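Local coordinates for uncharacterized protein (Shewanella oneidensis, PDB 3E8P), which probably hydrolyses medium- and long-chain fatty acyl-CoA thioesters to free fatty acid and CoA, as a hotdog-fold thioesterase, at residues Asn137-Cys142 against Thr158-Val163; Val72-Leu77 against Met113-Leu118. All coordinates share one frame; numbering follows the deposited sequence.

Contact 1: residues Asn137-Cys142 against Thr158-Val163; sequences NRVSVC and TGTYMV
The open end of the antiparallel beta hairpin formed by strands 139-148 and 153-162 of the hotdog sheet brings Asn137-Cys142 against Thr158-Val163. Ser140 and Tyr161 form a hydrogen-bonded pair: Tyr161 N reaches Ser140 O at 2.6 Å, almost straight at 179°, and Ser140 N returns a bond to Tyr161 O. Cys142 and Gly159 bond in the same two-way fashion, with Cys142 N to Gly159 O at 2.7 Å. Beyond the last strand pair, Val163 N still binds Arg138 O at 2.8 Å, but from well above the carbonyl plane. On one face Val139 turns CG1 onto Thr160 CG2 (3.7 Å) and CG2 toward the selenium of selenomethionine Met162 (4.1 Å), whose bent chain also lays SE against Arg138 O. On the other face Cys142 SG stands obliquely to the Tyr161 ring, 5.3 Å from its centroid, a sulfur-aromatic contact. The Cys142 and Tyr161 face packs on helix 70-90, where Tyr161 OH bonds Asp78 OD2. On the reverse face Val139 and Met162 meet Val139 of the second subunit, while strands 125-134 and 109-117 flank the hairpin in the sheet.

Contact 2: residues Val72-Leu77 against Met113-Leu118; sequences VTATVL and MRVDYL
Leu77 and Ala74 of helix 70-90 lie on Val115 and selenomethionine Met113 of strand 109-117, and no hydrogen bond joins the two segments. The apolar contacts are led by Leu77, whose CD1 branch comes within 3.7 Å of Val115 CG1 and also touches CG2, the two side chains meeting at a slant. Ala74 CB sits at a looser 4.3 Å from Val115 CG2. Met113 keeps CG anti to its backbone N (chi1 172°) and stays extended through chi2, which carries the selenium toward the helix; the turn at chi3 then swings CE over to the helix, 4.3 Å from Ala74 CB, with the carbonyl oxygen of Ala74 also beside it.

The aromatic contacts come from Tyr117. One face of its ring rests on Val115 CG1 of its own strand, while CE2 approaches Thr73 CB at 4.2 Å. Its OH lies 3.9 Å from Ala74 CB and is hydrogen-bonded to Gly70 O, at the first residue of the same helix.

Charged groups occupy the other side of the strand. Arg114 grips the Asp116 carboxylate side-on, NE to OD2 and NH2 to OD1, each at 3.0 Å, and Arg114 NH1 forms a salt bridge with Asp112 of the third subunit. Residues Met113-Asp116 also pair in an antiparallel ladder with a strand of the fourth subunit, so the sheet continues across that interface. The alternation of residues thus gives the strand two chemistries: a largely apolar side pressed on the central helix, where Gly70 O holds the polar tip of Tyr117, and an ionic side turned to subunit contacts, where the carboxylates probably offset the arginine charge.

Both segments of contact 2 come earlier in the chain than either segment of contact 1, and the centres of the two contacts lie about 16 Å apart. Strands 153-162 and 109-117 are neighbours in the single antiparallel sheet, and the two contacts meet there: Thr158 O lies 3.0 Å from Arg114 N, a probable hydrogen bond. Helix 70-90 is common ground as well, giving contact 2 its helical segment and covering one face of contact 1 farther along its length. Contact 1 thus joins strand to strand within the sheet, whereas contact 2 joins the sheet to the helix it wraps, the two relations that define a hotdog fold. Both also touch the third subunit, tying this core to the four-chain assembly.

Contact 1: residues Asn137-Cys142 against Thr158-Val163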
loop_
_atom_site.group_PDB
_atom_site.type_symbol
_atom_site.label_atom_id
_atom_site.label_comp_id
_atom_site.label_asym_id
_atom_site.label_seq_id
_atom_site.Cartn_x
_atom_site.Cartn_y
_atom_site.Cartn_z
ATOM N N ASN A 137 -7.479 -10.464 17.130
ATOM C CA ASN A 137 -7.082 -11.757 17.670
ATOM C C ASN A 137 -6.362 -12.582 16.611
ATOM O O ASN A 137 -5.719 -13.579 16.926
ATOM C CB ASN A 137 -8.292 -12.540 18.194
ATOM C CG ASN A 137 -7.886 -13.785 18.972
ATOM O OD1 ASN A 137 -7.203 -13.701 19.994
ATOM N ND2 ASN A 137 -8.295 -14.946 18.485
ATOM N N ARG A 138 -6.476 -12.182 15.351
ATOM C CA ARG A 138 -5.783 -12.917 14.300
ATOM C C ARG A 138 -5.014 -12.008 13.342
ATOM O O ARG A 138 -4.019 -12.423 12.765
ATOM C CB ARG A 138 -6.754 -13.820 13.524
ATOM C CG ARG A 138 -7.789 -13.119 12.668
ATOM C CD ARG A 138 -8.881 -12.466 13.494
ATOM N NE ARG A 138 -8.597 -11.062 13.780
ATOM C CZ ARG A 138 -9.485 -10.221 14.298
ATOM N NH1 ARG A 138 -10.709 -10.645 14.589
ATOM N NH2 ARG A 138 -9.156 -8.955 14.510
ATOM N N VAL A 139 -5.465 -10.767 13.198
ATOM C CA VAL A 139 -4.809 -9.804 12.317
ATOM C C VAL A 139 -4.764 -8.413 12.948
ATOM O O VAL A 139 -5.777 -7.927 13.457
ATOM C CB VAL A 139 -5.540 -9.680 10.958
ATOM C CG1 VAL A 139 -4.892 -8.602 10.113
ATOM C CG2 VAL A 139 -5.504 -10.995 10.229
ATOM N N SER A 140 -3.584 -7.791 12.919
ATOM C CA SER A 140 -3.391 -6.443 13.453
ATOM C C SER A 140 -2.713 -5.544 12.419
ATOM O O SER A 140 -1.852 -5.999 11.657
ATOM C CB SER A 140 -2.521 -6.469 14.714
ATOM O OG SER A 140 -3.188 -7.116 15.777
ATOM N N VAL A 141 -3.113 -4.275 12.388
ATOM C CA VAL A 141 -2.513 -3.306 11.483
ATOM C C VAL A 141 -1.750 -2.302 12.339
ATOM O O VAL A 141 -2.239 -1.871 13.382
ATOM C CB VAL A 141 -3.574 -2.574 10.632
ATOM C CG1 VAL A 141 -2.883 -1.662 9.605
ATOM C CG2 VAL A 141 -4.445 -3.590 9.900
ATOM N N CYS A 142 -0.542 -1.949 11.906
ATOM C CA CYS A 142 0.299 -1.017 12.648
ATOM C C CYS A 142 0.912 0.091 11.803
ATOM O O CYS A 142 1.035 -0.030 10.583
ATOM C CB CYS A 142 1.451 -1.769 13.311
ATOM S SG CYS A 142 0.961 -3.145 14.355
ATOM N N THR A 158 3.365 1.232 7.364
ATOM C CA THR A 158 2.074 0.723 7.809
ATOM C C THR A 158 2.146 -0.768 7.498
ATOM O O THR A 158 2.410 -1.153 6.356
ATOM C CB THR A 158 0.889 1.361 7.042
ATOM O OG1 THR A 158 0.913 2.777 7.223
ATOM C CG2 THR A 158 -0.451 0.829 7.555
ATOM N N GLY A 159 1.942 -1.606 8.510
ATOM C CA GLY A 159 1.985 -3.041 8.286
ATOM C C GLY A 159 0.779 -3.818 8.788
ATOM O O GLY A 159 0.163 -3.464 9.795
ATOM N N THR A 160 0.434 -4.877 8.065
ATOM C CA THR A 160 -0.671 -5.741 8.436
ATOM C C THR A 160 0.000 -7.035 8.873
ATOM O O THR A 160 0.736 -7.657 8.104
ATOM C CB THR A 160 -1.600 -5.987 7.246
ATOM O OG1 THR A 160 -2.146 -4.734 6.801
ATOM C CG2 THR A 160 -2.731 -6.890 7.645
ATOM N N TYR A 161 -0.236 -7.427 10.119
ATOM C CA TYR A 161 0.392 -8.617 10.664
ATOM C C TYR A 161 -0.561 -9.710 11.108
ATOM O O TYR A 161 -1.691 -9.449 11.531
ATOM C CB TYR A 161 1.282 -8.218 11.838
ATOM C CG TYR A 161 2.399 -7.286 11.441
ATOM C CD1 TYR A 161 3.640 -7.783 11.058
ATOM C CD2 TYR A 161 2.201 -5.904 11.402
ATOM C CE1 TYR A 161 4.658 -6.927 10.642
ATOM C CE2 TYR A 161 3.203 -5.046 10.987
ATOM C CZ TYR A 161 4.429 -5.561 10.605
ATOM O OH TYR A 161 5.420 -4.716 10.157
HETATM N N MSE A 162 -0.085 -10.941 10.991
HETATM C CA MSE A 162 -0.837 -12.118 11.400
HETATM C C MSE A 162 -0.410 -12.362 12.851
HETATM O O MSE A 162 0.780 -12.502 13.131
HETATM C CB MSE A 162 -0.444 -13.321 10.531
HETATM C CG MSE A 162 -1.304 -14.553 10.724
HETATM SE SE MSE A 162 -3.099 -14.294 10.046
HETATM C CE MSE A 162 -2.744 -14.637 8.175
ATOM N N VAL A 163 -1.371 -12.401 13.769
ATOM C CA VAL A 163 -1.051 -12.627 15.181
ATOM C C VAL A 163 -1.772 -13.835 15.766
ATOM O O VAL A 163 -1.676 -14.118 16.964
ATOM C CB VAL A 163 -1.388 -11.382 16.027
ATOM C CG1 VAL A 163 -0.451 -10.234 15.652
ATOM C CG2 VAL A 163 -2.836 -10.977 15.792
#

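Contact 2: residues Val72-Leu77 against Met113-Leu118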
loop_
_atom_site.group_PDB
_atom_site.type_symbol
_atom_site.label_atom_id
_atom_site.label_comp_id
_atom_site.label_asym_id
_atom_site.label_seq_id
_atom_site.Cartn_x
_atom_site.Cartn_y
_atom_site.Cartn_z
ATOM N N VAL A 72 17.241 -1.189 4.241
ATOM C CA VAL A 72 17.469 -1.183 5.677
ATOM C C VAL A 72 16.287 -0.511 6.343
ATOM O O VAL A 72 15.758 -0.992 7.345
ATOM C CB VAL A 72 18.730 -0.385 6.057
ATOM C CG1 VAL A 72 18.818 -0.267 7.572
ATOM C CG2 VAL A 72 19.977 -1.062 5.491
ATOM N N THR A 73 15.880 0.618 5.784
ATOM C CA THR A 73 14.743 1.348 6.333
ATOM C C THR A 73 13.512 0.433 6.361
ATOM O O THR A 73 12.802 0.374 7.362
ATOM C CB THR A 73 14.457 2.600 5.495
ATOM O OG1 THR A 73 15.582 3.485 5.572
ATOM C CG2 THR A 73 13.231 3.308 6.004
ATOM N N ALA A 74 13.285 -0.290 5.270
ATOM C CA ALA A 74 12.153 -1.209 5.184
ATOM C C ALA A 74 12.299 -2.350 6.189
ATOM O O ALA A 74 11.317 -2.782 6.783
ATOM C CB ALA A 74 12.040 -1.766 3.777
ATOM N N THR A 75 13.527 -2.830 6.388
ATOM C CA THR A 75 13.780 -3.922 7.335
ATOM C C THR A 75 13.419 -3.490 8.758
ATOM O O THR A 75 12.713 -4.208 9.477
ATOM C CB THR A 75 15.277 -4.373 7.298
ATOM O OG1 THR A 75 15.570 -4.925 6.012
ATOM C CG2 THR A 75 15.553 -5.439 8.346
ATOM N N VAL A 76 13.884 -2.307 9.152
ATOM C CA VAL A 76 13.602 -1.785 10.492
ATOM C C VAL A 76 12.109 -1.540 10.721
ATOM O O VAL A 76 11.559 -1.912 11.751
ATOM C CB VAL A 76 14.355 -0.458 10.749
ATOM C CG1 VAL A 76 14.008 0.083 12.141
ATOM C CG2 VAL A 76 15.845 -0.683 10.620
ATOM N N LEU A 77 11.450 -0.919 9.750
ATOM C CA LEU A 77 10.028 -0.634 9.886
ATOM C C LEU A 77 9.199 -1.906 10.037
ATOM O O LEU A 77 8.241 -1.928 10.813
ATOM C CB LEU A 77 9.533 0.178 8.685
ATOM C CG LEU A 77 10.053 1.616 8.588
ATOM C CD1 LEU A 77 9.731 2.196 7.215
ATOM C CD2 LEU A 77 9.423 2.455 9.673
HETATM N N MSE A 113 2.940 -4.726 3.693
HETATM C CA MSE A 113 3.540 -3.529 4.250
HETATM C C MSE A 113 3.735 -2.464 3.195
HETATM O O MSE A 113 4.081 -2.757 2.044
HETATM C CB MSE A 113 4.904 -3.834 4.880
HETATM C CG MSE A 113 5.650 -2.569 5.307
HETATM SE SE MSE A 113 7.397 -2.849 6.128
HETATM C CE MSE A 113 8.267 -3.712 4.626
ATOM N N ARG A 114 3.513 -1.224 3.609
ATOM C CA ARG A 114 3.708 -0.077 2.746
ATOM C C ARG A 114 4.708 0.840 3.424
ATOM O O ARG A 114 4.560 1.180 4.595
ATOM C CB ARG A 114 2.409 0.702 2.531
ATOM C CG ARG A 114 2.641 2.042 1.830
ATOM C CD ARG A 114 1.393 2.918 1.828
ATOM N NE ARG A 114 1.635 4.210 1.189
ATOM C CZ ARG A 114 1.327 4.511 -0.074
ATOM N NH1 ARG A 114 0.751 3.613 -0.869
ATOM N NH2 ARG A 114 1.598 5.725 -0.547
ATOM N N VAL A 115 5.733 1.236 2.689
ATOM C CA VAL A 115 6.722 2.139 3.226
ATOM C C VAL A 115 6.672 3.430 2.430
ATOM O O VAL A 115 6.652 3.412 1.193
ATOM C CB VAL A 115 8.136 1.553 3.108
ATOM C CG1 VAL A 115 9.152 2.558 3.615
ATOM C CG2 VAL A 115 8.226 0.257 3.889
ATOM N N ASP A 116 6.635 4.550 3.133
ATOM C CA ASP A 116 6.633 5.857 2.487
ATOM C C ASP A 116 7.983 6.510 2.814
ATOM O O ASP A 116 8.276 6.794 3.980
ATOM C CB ASP A 116 5.465 6.709 3.013
ATOM C CG ASP A 116 4.109 6.273 2.434
ATOM O OD1 ASP A 116 3.864 6.476 1.222
ATOM O OD2 ASP A 116 3.288 5.725 3.193
ATOM N N TYR A 117 8.806 6.699 1.785
ATOM C CA TYR A 117 10.126 7.315 1.922
ATOM C C TYR A 117 9.961 8.823 1.856
ATOM O O TYR A 117 9.715 9.393 0.801
ATOM C CB TYR A 117 11.057 6.821 0.805
ATOM C CG TYR A 117 11.331 5.326 0.881
ATOM C CD1 TYR A 117 10.529 4.405 0.209
ATOM C CD2 TYR A 117 12.360 4.833 1.674
ATOM C CE1 TYR A 117 10.755 3.028 0.335
ATOM C CE2 TYR A 117 12.586 3.474 1.806
ATOM C CZ TYR A 117 11.787 2.576 1.140
ATOM O OH TYR A 117 12.018 1.231 1.304
ATOM N N LEU A 118 10.104 9.470 3.001
ATOM C CA LEU A 118 9.907 10.914 3.100
ATOM C C LEU A 118 11.075 11.769 2.624
ATOM O O LEU A 118 10.870 12.765 1.934
ATOM C CB LEU A 118 9.560 11.271 4.555
ATOM C CG LEU A 118 8.477 10.374 5.164
ATOM C CD1 LEU A 118 8.372 10.610 6.654
ATOM C CD2 LEU A 118 7.148 10.650 4.464
#